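Long-range contacts in surface glycoprotein (PDB 5KLH), which is a procyclic-stage surface antigen of Trypanosoma brucei whose bilobed ectodomain, the part described here, is putatively a sensor at the parasite membrane: residues E59-V64 with Q195-V200; N67-Q72 with T86-L91; A93-W98 with Q151-S156; K157-A162 with L186-E191. One frame throughout, in Å; residues are numbered along the deposited sequence.

Overall arrangement
All four contacts join strands of one branched, curled mixed sheet, and no ligand marks a site in it. Strand 145-164 ties most of it together: it supplies 151-156 to contact 3 and 157-162 to contact 4, whose centres lie about 13 Å apart. Contacts 1 and 4, centres about 11 Å apart, touch where Gln199 O and Leu158 N lie 2.8 Å apart, probably hydrogen-bonded. Contacts 1 and 2 have centres about 12 Å apart, with Val64 CG2 3.8 Å from Leu91 CD2. Strand 85-100 carries contact 2 and contact 3, and contact 3 leads toward the disulfide-bearing part of the chain. Contacts 2 to 4 fall within the loop closed by contact 1.

Contact 1: residues E59-V64 with Q195-V200; sequences EATVPV and QDKVQV
The shortest backbone bond between the strands runs from Val62 N to Val198 O, 2.8 Å and nearly straight, 168° at the hydrogen; the return bond runs from Val198 N to Val62 O. At the next hydrogen-bonded pair, Ala60 and Val200 exchange a second couple of backbone bonds, and past the strand end Val64 N reaches Asp196 O at 2.9 Å. There Val64 CG2 also lies 3.6 Å from Gln195 O and nears Val198 CG2.

The two faces differ. On one, Ala60, Val62, Val198 and Val200 are buried. Val62 CG2 meets Val200 CG2 at 3.9 Å; in Val62, CG1 is anti to the backbone N (chi1 179°), which leaves CG2 beside that N and facing Val200. Phe33 lies against Ala60, Val62 and Val200, while Leu155, Leu158 and Leu160 of strand 145-164 close over Val198 and Val200. On the other face Thr61 sits between two long side chains: its CG2 lies 3.6 Å from Lys197 CD, and its OG1 is 3.7 Å from Gln199 CG. Lys197 bends at its last torsion, which brings NZ back to the syn side of Asp196 OD1, 2.8 Å away in a salt bridge. Glu59 turns its carboxylate to Arg41.

Strand 51-63 thus runs antiparallel to strand 197-204 as a two-sided pair. Backbone bonds fix the register, Ala60 and the valines pack on the buried face against Phe33 and the leucines, and the outer face carries charge and hydroxyl groups suited to solvent, with Lys197 paired to its own neighbour.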
loop_
_atom_site.group_PDB
_atom_site.type_symbol
_atom_site.label_atom_id
_atom_site.label_comp_id
_atom_site.label_asym_id
_atom_site.label_seq_id
_atom_site.Cartn_x
_atom_site.Cartn_y
_atom_site.Cartn_z
ATOM N N GLU A 59 -8.350 14.693 -2.218
ATOM C CA GLU A 59 -7.419 14.681 -1.085
ATOM C C GLU A 59 -7.659 15.793 -0.087
ATOM O O GLU A 59 -8.190 16.845 -0.431
ATOM C CB GLU A 59 -5.964 14.772 -1.573
ATOM C CG GLU A 59 -5.609 16.078 -2.309
ATOM C CD GLU A 59 -5.241 17.233 -1.380
ATOM O OE1 GLU A 59 -5.263 18.399 -1.844
ATOM O OE2 GLU A 59 -4.913 16.985 -0.196
ATOM N N ALA A 60 -7.237 15.552 1.146
ATOM C CA ALA A 60 -7.170 16.593 2.142
ATOM C C ALA A 60 -6.105 16.201 3.145
ATOM O O ALA A 60 -5.824 15.012 3.325
ATOM C CB ALA A 60 -8.538 16.797 2.817
ATOM N N THR A 61 -5.497 17.202 3.773
ATOM C CA THR A 61 -4.548 16.971 4.859
ATOM C C THR A 61 -5.304 17.045 6.176
ATOM O O THR A 61 -5.902 18.073 6.500
ATOM C CB THR A 61 -3.412 17.997 4.837
ATOM O OG1 THR A 61 -2.699 17.874 3.602
ATOM C CG2 THR A 61 -2.442 17.758 5.987
ATOM N N VAL A 62 -5.317 15.936 6.911
ATOM C CA VAL A 62 -6.055 15.851 8.157
ATOM C C VAL A 62 -5.109 15.993 9.334
ATOM O O VAL A 62 -4.153 15.242 9.449
ATOM C CB VAL A 62 -6.812 14.509 8.266
ATOM C CG1 VAL A 62 -7.552 14.435 9.573
ATOM C CG2 VAL A 62 -7.783 14.364 7.096
ATOM N N PRO A 63 -5.359 16.974 10.210
ATOM C CA PRO A 63 -4.463 17.066 11.366
ATOM C C PRO A 63 -4.633 15.865 12.288
ATOM O O PRO A 63 -5.737 15.353 12.417
ATOM C CB PRO A 63 -4.909 18.363 12.049
ATOM C CG PRO A 63 -6.354 18.523 11.633
ATOM C CD PRO A 63 -6.425 17.990 10.232
ATOM N N VAL A 64 -3.557 15.413 12.916
ATOM C CA VAL A 64 -3.687 14.315 13.865
ATOM C C VAL A 64 -4.482 14.775 15.096
ATOM O O VAL A 64 -5.391 14.080 15.573
ATOM C CB VAL A 64 -2.301 13.773 14.262
ATOM C CG1 VAL A 64 -2.378 12.903 15.496
ATOM C CG2 VAL A 64 -1.718 12.987 13.104
ATOM N N GLN A 195 4.202 12.172 12.995
ATOM C CA GLN A 195 3.658 13.202 12.117
ATOM C C GLN A 195 2.568 14.011 12.826
ATOM O O GLN A 195 1.840 13.455 13.657
ATOM C CB GLN A 195 3.091 12.556 10.846
ATOM C CG GLN A 195 4.090 11.718 10.059
ATOM C CD GLN A 195 5.219 12.542 9.485
ATOM O OE1 GLN A 195 5.020 13.375 8.595
ATOM N NE2 GLN A 195 6.424 12.321 10.001
ATOM N N ASP A 196 2.422 15.297 12.502
ATOM C CA ASP A 196 1.335 16.063 13.127
ATOM C C ASP A 196 0.125 16.151 12.195
ATOM O O ASP A 196 -0.936 16.648 12.575
ATOM C CB ASP A 196 1.793 17.462 13.553
ATOM C CG ASP A 196 2.305 18.301 12.393
ATOM O OD1 ASP A 196 2.224 17.847 11.235
ATOM O OD2 ASP A 196 2.789 19.430 12.644
ATOM N N LYS A 197 0.284 15.644 10.980
ATOM C CA LYS A 197 -0.831 15.594 10.037
ATOM C C LYS A 197 -0.625 14.481 9.022
ATOM O O LYS A 197 0.496 14.037 8.796
ATOM C CB LYS A 197 -0.996 16.940 9.332
ATOM C CG LYS A 197 0.284 17.465 8.681
ATOM C CD LYS A 197 0.121 18.930 8.263
ATOM C CE LYS A 197 1.444 19.561 7.876
ATOM N NZ LYS A 197 2.377 19.595 9.031
ATOM N N VAL A 198 -1.731 14.027 8.425
ATOM C CA VAL A 198 -1.710 12.938 7.464
ATOM C C VAL A 198 -2.422 13.342 6.183
ATOM O O VAL A 198 -3.559 13.805 6.240
ATOM C CB VAL A 198 -2.398 11.661 8.045
ATOM C CG1 VAL A 198 -2.575 10.616 6.974
ATOM C CG2 VAL A 198 -1.573 11.117 9.204
ATOM N N GLN A 199 -1.757 13.183 5.039
ATOM C CA GLN A 199 -2.408 13.399 3.752
ATOM C C GLN A 199 -3.265 12.198 3.382
ATOM O O GLN A 199 -2.763 11.077 3.325
ATOM C CB GLN A 199 -1.374 13.653 2.649
ATOM C CG GLN A 199 -0.571 14.934 2.830
ATOM C CD GLN A 199 0.395 15.186 1.685
ATOM O OE1 GLN A 199 1.599 15.336 1.897
ATOM N NE2 GLN A 199 -0.133 15.248 0.465
ATOM N N VAL A 200 -4.545 12.441 3.112
ATOM C CA VAL A 200 -5.472 11.385 2.741
ATOM C C VAL A 200 -5.808 11.537 1.270
ATOM O O VAL A 200 -6.184 12.632 0.836
ATOM C CB VAL A 200 -6.760 11.438 3.567
ATOM C CG1 VAL A 200 -7.673 10.281 3.171
ATOM C CG2 VAL A 200 -6.433 11.391 5.047
#

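Contact 2: residues N67-Q72 with T86-L91; sequences NTDGSQ and TRRSPL
Gln72 fills the close-packed part of the contact, its amide lying alongside Pro90 and pointing the same way as the proline ring. NE2 sits 3.6 Å from Pro90 CB, and OE1 comes 3.2 Å from Ser89 C without a hydrogen bond to either neighbouring nitrogen. The bend at chi2 (-82°) turns the amide toward Ser89 and Pro90 of strand 85-100. Beside it, Ser71 O accepts from Leu91 N at 2.9 Å. Leu91 then spreads its CD1 to Thr68 CG2, 3.6 Å away, the two side chains meeting at about a right angle; Leu73 and Val64 also touch this leucine.

Residues Asp69 to Gln72 form a type II' beta turn, with Gly70 at its second position and positive phi. It links strand 68-69 to strand 72-79 as a beta hairpin, and the neighbouring antiparallel strand 85-100 pairs with the hairpin's second strand, starting at Gln72 opposite Pro90 as a non-hydrogen-bonded pair.

The loose side is a salt bridge at the surface. Arg88, extended from CG to NE, grips Asp69 side-on through two nitrogens, both to OD2: NE at 3.0 Å and NH2 at 3.2 Å. The NE bond uses the anti lone pair, whereas NH2 comes from above the carboxylate plane. Carboxylate and guanidinium planes stand 86° apart, and both bonds are bent, that from NH2 more so, with both residues exposed.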
loop_
_atom_site.group_PDB
_atom_site.type_symbol
_atom_site.label_atom_id
_atom_site.label_comp_id
_atom_site.label_asym_id
_atom_site.label_seq_id
_atom_site.Cartn_x
_atom_site.Cartn_y
_atom_site.Cartn_z
ATOM N N ASN A 67 -8.364 14.280 15.707
ATOM C CA ASN A 67 -8.824 13.195 14.848
ATOM C C ASN A 67 -8.223 11.864 15.272
ATOM O O ASN A 67 -8.047 10.972 14.444
ATOM C CB ASN A 67 -8.492 13.479 13.373
ATOM C CG ASN A 67 -9.274 14.649 12.821
ATOM O OD1 ASN A 67 -10.510 14.610 12.759
ATOM N ND2 ASN A 67 -8.563 15.696 12.399
ATOM N N THR A 68 -7.923 11.727 16.563
ATOM C CA THR A 68 -7.398 10.467 17.088
ATOM C C THR A 68 -8.392 9.719 17.971
ATOM O O THR A 68 -9.157 10.321 18.725
ATOM C CB THR A 68 -6.098 10.678 17.898
ATOM O OG1 THR A 68 -6.351 11.576 18.983
ATOM C CG2 THR A 68 -5.014 11.257 17.022
ATOM N N ASP A 69 -8.366 8.397 17.855
ATOM C CA ASP A 69 -9.126 7.505 18.733
ATOM C C ASP A 69 -8.120 6.517 19.266
ATOM O O ASP A 69 -7.815 5.519 18.608
ATOM C CB ASP A 69 -10.256 6.810 17.984
ATOM C CG ASP A 69 -10.976 5.757 18.825
ATOM O OD1 ASP A 69 -10.818 5.747 20.063
ATOM O OD2 ASP A 69 -11.713 4.939 18.232
ATOM N N GLY A 70 -7.571 6.821 20.437
ATOM C CA GLY A 70 -6.514 6.009 21.002
ATOM C C GLY A 70 -5.257 6.125 20.164
ATOM O O GLY A 70 -4.644 7.188 20.096
ATOM N N SER A 71 -4.881 5.036 19.509
ATOM C CA SER A 71 -3.651 5.021 18.723
ATOM C C SER A 71 -3.935 5.204 17.231
ATOM O O SER A 71 -3.009 5.192 16.409
ATOM C CB SER A 71 -2.902 3.708 18.951
ATOM O OG SER A 71 -3.639 2.610 18.426
ATOM N N GLN A 72 -5.215 5.364 16.896
ATOM C CA GLN A 72 -5.669 5.390 15.508
ATOM C C GLN A 72 -6.036 6.782 15.041
ATOM O O GLN A 72 -6.652 7.558 15.775
ATOM C CB GLN A 72 -6.888 4.475 15.324
ATOM C CG GLN A 72 -6.670 3.072 15.826
ATOM C CD GLN A 72 -5.932 2.191 14.842
ATOM O OE1 GLN A 72 -6.255 2.149 13.649
ATOM N NE2 GLN A 72 -4.953 1.452 15.342
ATOM N N THR A 86 -15.743 5.223 7.194
ATOM C CA THR A 86 -14.633 5.603 8.055
ATOM C C THR A 86 -13.471 4.633 7.898
ATOM O O THR A 86 -13.665 3.420 7.831
ATOM C CB THR A 86 -15.057 5.642 9.539
ATOM O OG1 THR A 86 -16.077 6.632 9.715
ATOM C CG2 THR A 86 -13.874 5.994 10.447
ATOM N N ARG A 87 -12.262 5.172 7.840
ATOM C CA ARG A 87 -11.075 4.352 8.006
ATOM C C ARG A 87 -10.356 4.791 9.257
ATOM O O ARG A 87 -10.046 5.985 9.418
ATOM C CB ARG A 87 -10.132 4.452 6.804
ATOM C CG ARG A 87 -8.793 3.758 7.044
ATOM C CD ARG A 87 -8.940 2.237 6.978
ATOM N NE ARG A 87 -9.319 1.821 5.633
ATOM C CZ ARG A 87 -8.447 1.534 4.665
ATOM N NH1 ARG A 87 -7.136 1.582 4.894
ATOM N NH2 ARG A 87 -8.891 1.187 3.463
ATOM N N ARG A 88 -10.115 3.829 10.141
ATOM C CA ARG A 88 -9.154 3.989 11.224
ATOM C C ARG A 88 -7.835 3.348 10.831
ATOM O O ARG A 88 -7.819 2.220 10.357
ATOM C CB ARG A 88 -9.689 3.360 12.507
ATOM C CG ARG A 88 -10.683 4.236 13.228
ATOM C CD ARG A 88 -11.301 3.508 14.415
ATOM N NE ARG A 88 -11.983 4.455 15.294
ATOM C CZ ARG A 88 -13.160 4.997 15.023
ATOM N NH1 ARG A 88 -13.789 4.683 13.906
ATOM N NH2 ARG A 88 -13.717 5.849 15.878
ATOM N N SER A 89 -6.730 4.068 11.002
ATOM C CA SER A 89 -5.424 3.555 10.617
ATOM C C SER A 89 -4.472 3.924 11.733
ATOM O O SER A 89 -4.566 5.032 12.260
ATOM C CB SER A 89 -4.963 4.156 9.282
ATOM O OG SER A 89 -3.853 3.448 8.746
ATOM N N PRO A 90 -3.547 3.022 12.091
ATOM C CA PRO A 90 -2.670 3.330 13.224
ATOM C C PRO A 90 -1.709 4.473 12.914
ATOM O O PRO A 90 -1.090 4.462 11.853
ATOM C CB PRO A 90 -1.907 2.017 13.456
ATOM C CG PRO A 90 -1.997 1.289 12.175
ATOM C CD PRO A 90 -3.318 1.666 11.564
ATOM N N LEU A 91 -1.599 5.433 13.831
ATOM C CA LEU A 91 -0.634 6.536 13.689
ATOM C C LEU A 91 0.795 6.034 13.657
ATOM O O LEU A 91 1.663 6.615 12.996
ATOM C CB LEU A 91 -0.796 7.526 14.825
ATOM C CG LEU A 91 -2.118 8.283 14.807
ATOM C CD1 LEU A 91 -2.332 8.971 16.140
ATOM C CD2 LEU A 91 -2.122 9.285 13.673
#

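Contact 3: residues A93-W98 with Q151-S156; sequences ATRERW and QEVYLS
The Arg95 guanidinium carries Val153 CG1 over one face, 4.0 Å above its plane and off centre; the two side chains cross at about a right angle. Tyr190 also packs against both of them. CG1 of Val153 stands beside its backbone N (chi1 -57°), which leaves CG2 between N and the carbonyl carbon, where it meets Ala93 CB at 3.9 Å. At an edge of another flat group, the Arg97 guanidinium, lies Arg95 CD, in plane.

On the opposite face of the sheet Thr94 and Glu152 lie side by side and point the same way. Thr94 OG1 donates at 2.8 Å to Glu152 OE1, which accepts with its syn lone pair, and a water donates to both Thr94 OG1 and Glu152 OE2, closing a small ring. His92 NE2 bonds to OE1 as well, so this carboxylate oxygen takes two protein partners while the water serves the other.

The backbones are held by two reciprocal pairs of bonds. Ala93 and Val153 exchange one pair, Val153 N reaching Ala93 O at 3.0 Å and 174°; Arg95 and Gln151 exchange the next, Arg95 N giving 2.9 Å to Gln151 O. Further along, Arg97 pairs by backbone bonding with Cys149, two residues before Gln151.

Such alternation of hydrogen-bonded and non-hydrogen-bonded pairs is that of an antiparallel strand pair, here strongly twisted, formed by strands 85-100 and 145-164 as part of a larger sheet and consistent with a connection between the two lobes.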
loop_
_atom_site.group_PDB
_atom_site.type_symbol
_atom_site.label_atom_id
_atom_site.label_comp_id
_atom_site.label_asym_id
_atom_site.label_seq_id
_atom_site.Cartn_x
_atom_site.Cartn_y
_atom_site.Cartn_z
ATOM N N ALA A 93 3.088 2.228 13.564
ATOM C CA ALA A 93 3.106 0.781 13.491
ATOM C C ALA A 93 4.507 0.261 13.723
ATOM O O ALA A 93 5.503 0.916 13.391
ATOM C CB ALA A 93 2.567 0.295 12.143
ATOM N N THR A 94 4.566 -0.922 14.316
ATOM C CA THR A 94 5.803 -1.649 14.472
ATOM C C THR A 94 5.834 -2.732 13.415
ATOM O O THR A 94 5.160 -3.753 13.540
ATOM C CB THR A 94 5.915 -2.256 15.862
ATOM O OG1 THR A 94 5.850 -1.207 16.836
ATOM C CG2 THR A 94 7.221 -3.011 16.009
ATOM N N ARG A 95 6.597 -2.495 12.360
ATOM C CA ARG A 95 6.627 -3.413 11.231
ATOM C C ARG A 95 7.628 -4.531 11.494
ATOM O O ARG A 95 8.802 -4.270 11.751
ATOM C CB ARG A 95 6.973 -2.644 9.950
ATOM C CG ARG A 95 6.694 -3.380 8.658
ATOM C CD ARG A 95 7.349 -2.662 7.475
ATOM N NE ARG A 95 6.648 -1.437 7.080
ATOM C CZ ARG A 95 7.188 -0.457 6.353
ATOM N NH1 ARG A 95 8.449 -0.531 5.947
ATOM N NH2 ARG A 95 6.469 0.611 6.038
ATOM N N GLU A 96 7.160 -5.774 11.449
ATOM C CA GLU A 96 8.030 -6.920 11.671
ATOM C C GLU A 96 8.236 -7.669 10.363
ATOM O O GLU A 96 7.267 -8.137 9.759
ATOM C CB GLU A 96 7.437 -7.855 12.734
ATOM C CG GLU A 96 7.155 -7.174 14.071
ATOM C CD GLU A 96 6.535 -8.108 15.104
ATOM O OE1 GLU A 96 6.312 -9.301 14.793
ATOM O OE2 GLU A 96 6.277 -7.641 16.235
ATOM N N ARG A 97 9.484 -7.773 9.910
ATOM C CA ARG A 97 9.770 -8.611 8.749
ATOM C C ARG A 97 10.486 -9.871 9.211
ATOM O O ARG A 97 11.612 -9.811 9.723
ATOM C CB ARG A 97 10.585 -7.848 7.697
ATOM C CG ARG A 97 9.793 -6.710 7.027
ATOM C CD ARG A 97 8.356 -7.151 6.666
ATOM N NE ARG A 97 7.468 -6.025 6.361
ATOM C CZ ARG A 97 6.299 -6.130 5.728
ATOM N NH1 ARG A 97 5.858 -7.312 5.308
ATOM N NH2 ARG A 97 5.569 -5.044 5.503
ATOM N N TRP A 98 9.807 -11.007 9.050
ATOM C CA TRP A 98 10.264 -12.280 9.589
ATOM C C TRP A 98 11.106 -13.073 8.602
ATOM O O TRP A 98 10.838 -13.064 7.407
ATOM C CB TRP A 98 9.068 -13.133 10.008
ATOM C CG TRP A 98 8.458 -12.738 11.305
ATOM C CD1 TRP A 98 7.623 -11.683 11.534
ATOM C CD2 TRP A 98 8.619 -13.407 12.555
ATOM N NE1 TRP A 98 7.264 -11.647 12.861
ATOM C CE2 TRP A 98 7.859 -12.697 13.509
ATOM C CE3 TRP A 98 9.338 -14.532 12.967
ATOM C CZ2 TRP A 98 7.793 -13.085 14.847
ATOM C CZ3 TRP A 98 9.273 -14.912 14.295
ATOM C CH2 TRP A 98 8.509 -14.189 15.220
ATOM N N GLN A 151 11.071 -2.469 12.499
ATOM C CA GLN A 151 11.202 -1.060 12.160
ATOM C C GLN A 151 9.997 -0.290 12.676
ATOM O O GLN A 151 8.870 -0.776 12.602
ATOM C CB GLN A 151 11.347 -0.867 10.646
ATOM C CG GLN A 151 12.617 -1.469 10.044
ATOM C CD GLN A 151 13.860 -0.620 10.267
ATOM O OE1 GLN A 151 13.839 0.370 11.003
ATOM N NE2 GLN A 151 14.958 -1.008 9.619
ATOM N N GLU A 152 10.239 0.901 13.216
ATOM C CA GLU A 152 9.148 1.766 13.668
ATOM C C GLU A 152 8.782 2.773 12.593
ATOM O O GLU A 152 9.651 3.491 12.086
ATOM C CB GLU A 152 9.531 2.500 14.966
ATOM C CG GLU A 152 10.074 1.593 16.066
ATOM C CD GLU A 152 9.059 0.592 16.600
ATOM O OE1 GLU A 152 7.839 0.740 16.361
ATOM O OE2 GLU A 152 9.494 -0.362 17.278
ATOM N N VAL A 153 7.501 2.808 12.234
ATOM C CA VAL A 153 7.015 3.712 11.194
ATOM C C VAL A 153 5.790 4.505 11.635
ATOM O O VAL A 153 5.032 4.073 12.521
ATOM C CB VAL A 153 6.668 2.945 9.915
ATOM C CG1 VAL A 153 7.891 2.182 9.446
ATOM C CG2 VAL A 153 5.529 1.961 10.172
ATOM N N TYR A 154 5.596 5.662 11.008
ATOM C CA TYR A 154 4.491 6.543 11.363
ATOM C C TYR A 154 3.719 6.965 10.127
ATOM O O TYR A 154 4.311 7.416 9.136
ATOM C CB TYR A 154 4.996 7.766 12.113
ATOM C CG TYR A 154 5.724 7.414 13.384
ATOM C CD1 TYR A 154 7.066 7.087 13.367
ATOM C CD2 TYR A 154 5.053 7.383 14.605
ATOM C CE1 TYR A 154 7.737 6.764 14.531
ATOM C CE2 TYR A 154 5.724 7.053 15.776
ATOM C CZ TYR A 154 7.051 6.736 15.729
ATOM O OH TYR A 154 7.708 6.407 16.898
ATOM N N LEU A 155 2.403 6.837 10.193
ATOM C CA LEU A 155 1.537 7.182 9.073
ATOM C C LEU A 155 1.696 8.632 8.625
ATOM O O LEU A 155 1.617 9.557 9.444
ATOM C CB LEU A 155 0.081 6.938 9.453
ATOM C CG LEU A 155 -0.935 7.153 8.338
ATOM C CD1 LEU A 155 -0.739 6.124 7.230
ATOM C CD2 LEU A 155 -2.319 7.038 8.939
ATOM N N SER A 156 1.882 8.817 7.319
ATOM C CA SER A 156 2.073 10.137 6.733
ATOM C C SER A 156 1.102 10.373 5.582
ATOM O O SER A 156 0.627 11.486 5.379
ATOM C CB SER A 156 3.501 10.290 6.243
ATOM O OG SER A 156 3.681 11.555 5.638
HETATM O O HOH W 1 7.839 -1.344 19.244
#

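Contact 4: residues K157-A162 with L186-E191; sequences KLYLVA and LSQGYE
Gln188 and Tyr159 run alongside each other in opposing senses, with the amide and the phenol ring only 26° apart in plane. The amide oxygen lies at the ring's edge, OE1 3.4 Å from Tyr159 CD1, and does not stack on a face. That same oxygen takes the backbone Tyr159 N at 2.7 Å, a bond almost straight at 178°. Here a side chain replaces the main-chain acceptor that a paired strand would offer.

The reach depends on a fold at chi2 (-66°), which swings the amide back toward strand 145-164. Leu158 crosses it obliquely, its CD1 3.6 Å from Gln188 CD. The amide nitrogen is engaged elsewhere, by His185 O, so both ends of this buried amide have hydrogen-bond partners.

Main-chain pairing is short. Gly189 and Lys157 exchange two bonds, Gly189 N to Lys157 O at 2.8 Å and Lys157 N to Gly189 O at 3.1 Å. The alpha carbons come to 4.5 Å, and Gly189 presents no side chain where Lys157 CB lies.

Strand 189-191 is thus a short antiparallel neighbour of strand 145-164, reached from the inverse gamma turn centred on Ser187. Strand 197-204 runs parallel to strand 145-164 and bonds to Leu158 and Leu160, while Arg87 and Ser89 of strand 85-100 touch Gln188 and Leu158.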
loop_
_atom_site.group_PDB
_atom_site.type_symbol
_atom_site.label_atom_id
_atom_site.label_comp_id
_atom_site.label_asym_id
_atom_site.label_seq_id
_atom_site.Cartn_x
_atom_site.Cartn_y
_atom_site.Cartn_z
ATOM N N LYS A 157 0.852 9.317 4.816
ATOM C CA LYS A 157 -0.028 9.391 3.655
ATOM C C LYS A 157 -0.931 8.166 3.687
ATOM O O LYS A 157 -0.443 7.044 3.677
ATOM C CB LYS A 157 0.789 9.457 2.357
ATOM C CG LYS A 157 -0.022 9.850 1.136
ATOM C CD LYS A 157 0.872 10.235 -0.050
ATOM C CE LYS A 157 1.911 11.285 0.335
ATOM N NZ LYS A 157 2.808 11.639 -0.808
ATOM N N LEU A 158 -2.244 8.391 3.737
ATOM C CA LEU A 158 -3.203 7.310 3.793
ATOM C C LEU A 158 -3.907 7.231 2.447
ATOM O O LEU A 158 -4.467 8.227 2.004
ATOM C CB LEU A 158 -4.206 7.556 4.921
ATOM C CG LEU A 158 -5.319 6.515 5.060
ATOM C CD1 LEU A 158 -4.758 5.239 5.622
ATOM C CD2 LEU A 158 -6.427 7.053 5.945
ATOM N N TYR A 159 -3.829 6.079 1.784
ATOM C CA TYR A 159 -4.461 5.881 0.474
ATOM C C TYR A 159 -5.732 5.072 0.598
ATOM O O TYR A 159 -5.694 3.950 1.109
ATOM C CB TYR A 159 -3.515 5.146 -0.480
ATOM C CG TYR A 159 -2.191 5.817 -0.727
ATOM C CD1 TYR A 159 -1.167 5.752 0.218
ATOM C CD2 TYR A 159 -1.944 6.472 -1.919
ATOM C CE1 TYR A 159 0.059 6.350 -0.024
ATOM C CE2 TYR A 159 -0.718 7.068 -2.167
ATOM C CZ TYR A 159 0.275 6.997 -1.212
ATOM O OH TYR A 159 1.496 7.576 -1.454
ATOM N N LEU A 160 -6.850 5.607 0.110
ATOM C CA LEU A 160 -8.128 4.915 0.203
ATOM C C LEU A 160 -8.661 4.677 -1.194
ATOM O O LEU A 160 -8.300 5.409 -2.115
ATOM C CB LEU A 160 -9.129 5.731 1.029
ATOM C CG LEU A 160 -8.663 6.111 2.433
ATOM C CD1 LEU A 160 -9.655 7.049 3.128
ATOM C CD2 LEU A 160 -8.487 4.856 3.261
ATOM N N VAL A 161 -9.497 3.652 -1.356
ATOM C CA VAL A 161 -10.032 3.318 -2.676
ATOM C C VAL A 161 -11.541 3.121 -2.655
ATOM O O VAL A 161 -12.090 2.435 -1.779
ATOM C CB VAL A 161 -9.342 2.043 -3.244
ATOM C CG1 VAL A 161 -9.774 1.766 -4.671
ATOM C CG2 VAL A 161 -7.830 2.186 -3.203
ATOM N N ALA A 162 -12.207 3.747 -3.620
ATOM C CA ALA A 162 -13.644 3.539 -3.823
ATOM C C ALA A 162 -13.902 2.765 -5.104
ATOM O O ALA A 162 -13.206 2.950 -6.099
ATOM C CB ALA A 162 -14.383 4.876 -3.867
ATOM N N LEU A 186 -2.356 -1.872 5.587
ATOM C CA LEU A 186 -1.143 -1.198 6.044
ATOM C C LEU A 186 -0.155 -0.899 4.923
ATOM O O LEU A 186 1.014 -0.610 5.182
ATOM C CB LEU A 186 -0.450 -2.022 7.125
ATOM C CG LEU A 186 -1.246 -2.191 8.419
ATOM C CD1 LEU A 186 -0.383 -2.829 9.500
ATOM C CD2 LEU A 186 -1.791 -0.863 8.877
ATOM N N SER A 187 -0.627 -0.957 3.683
ATOM C CA SER A 187 0.199 -0.592 2.534
ATOM C C SER A 187 0.098 0.911 2.321
ATOM O O SER A 187 -0.520 1.363 1.359
ATOM C CB SER A 187 -0.253 -1.354 1.287
ATOM O OG SER A 187 -0.175 -2.754 1.495
ATOM N N GLN A 188 0.674 1.681 3.245
ATOM C CA GLN A 188 0.467 3.125 3.265
ATOM C C GLN A 188 1.779 3.889 3.187
ATOM O O GLN A 188 2.847 3.296 3.084
ATOM C CB GLN A 188 -0.306 3.526 4.525
ATOM C CG GLN A 188 -1.603 2.758 4.708
ATOM C CD GLN A 188 -2.601 3.092 3.628
ATOM O OE1 GLN A 188 -2.440 4.085 2.933
ATOM N NE2 GLN A 188 -3.639 2.258 3.470
ATOM N N GLY A 189 1.688 5.208 3.237
ATOM C CA GLY A 189 2.875 6.043 3.185
ATOM C C GLY A 189 3.332 6.304 4.594
ATOM O O GLY A 189 2.576 6.867 5.395
ATOM N N TYR A 190 4.565 5.900 4.899
ATOM C CA TYR A 190 5.098 6.006 6.259
ATOM C C TYR A 190 6.359 6.829 6.335
ATOM O O TYR A 190 7.096 6.954 5.341
ATOM C CB TYR A 190 5.382 4.619 6.833
ATOM C CG TYR A 190 4.131 3.826 7.108
ATOM C CD1 TYR A 190 3.325 4.141 8.185
ATOM C CD2 TYR A 190 3.763 2.766 6.294
ATOM C CE1 TYR A 190 2.161 3.415 8.448
ATOM C CE2 TYR A 190 2.605 2.036 6.549
ATOM C CZ TYR A 190 1.812 2.378 7.626
ATOM O OH TYR A 190 0.653 1.686 7.902
ATOM N N GLU A 191 6.605 7.387 7.520
ATOM C CA GLU A 191 7.847 8.104 7.795
ATOM C C GLU A 191 8.497 7.584 9.075
ATOM O O GLU A 191 7.902 6.801 9.825
ATOM C CB GLU A 191 7.604 9.622 7.912
ATOM C CG GLU A 191 6.958 10.259 6.714
ATOM C CD GLU A 191 7.898 10.353 5.528
ATOM O OE1 GLU A 191 9.119 10.148 5.711
ATOM O OE2 GLU A 191 7.408 10.620 4.413
#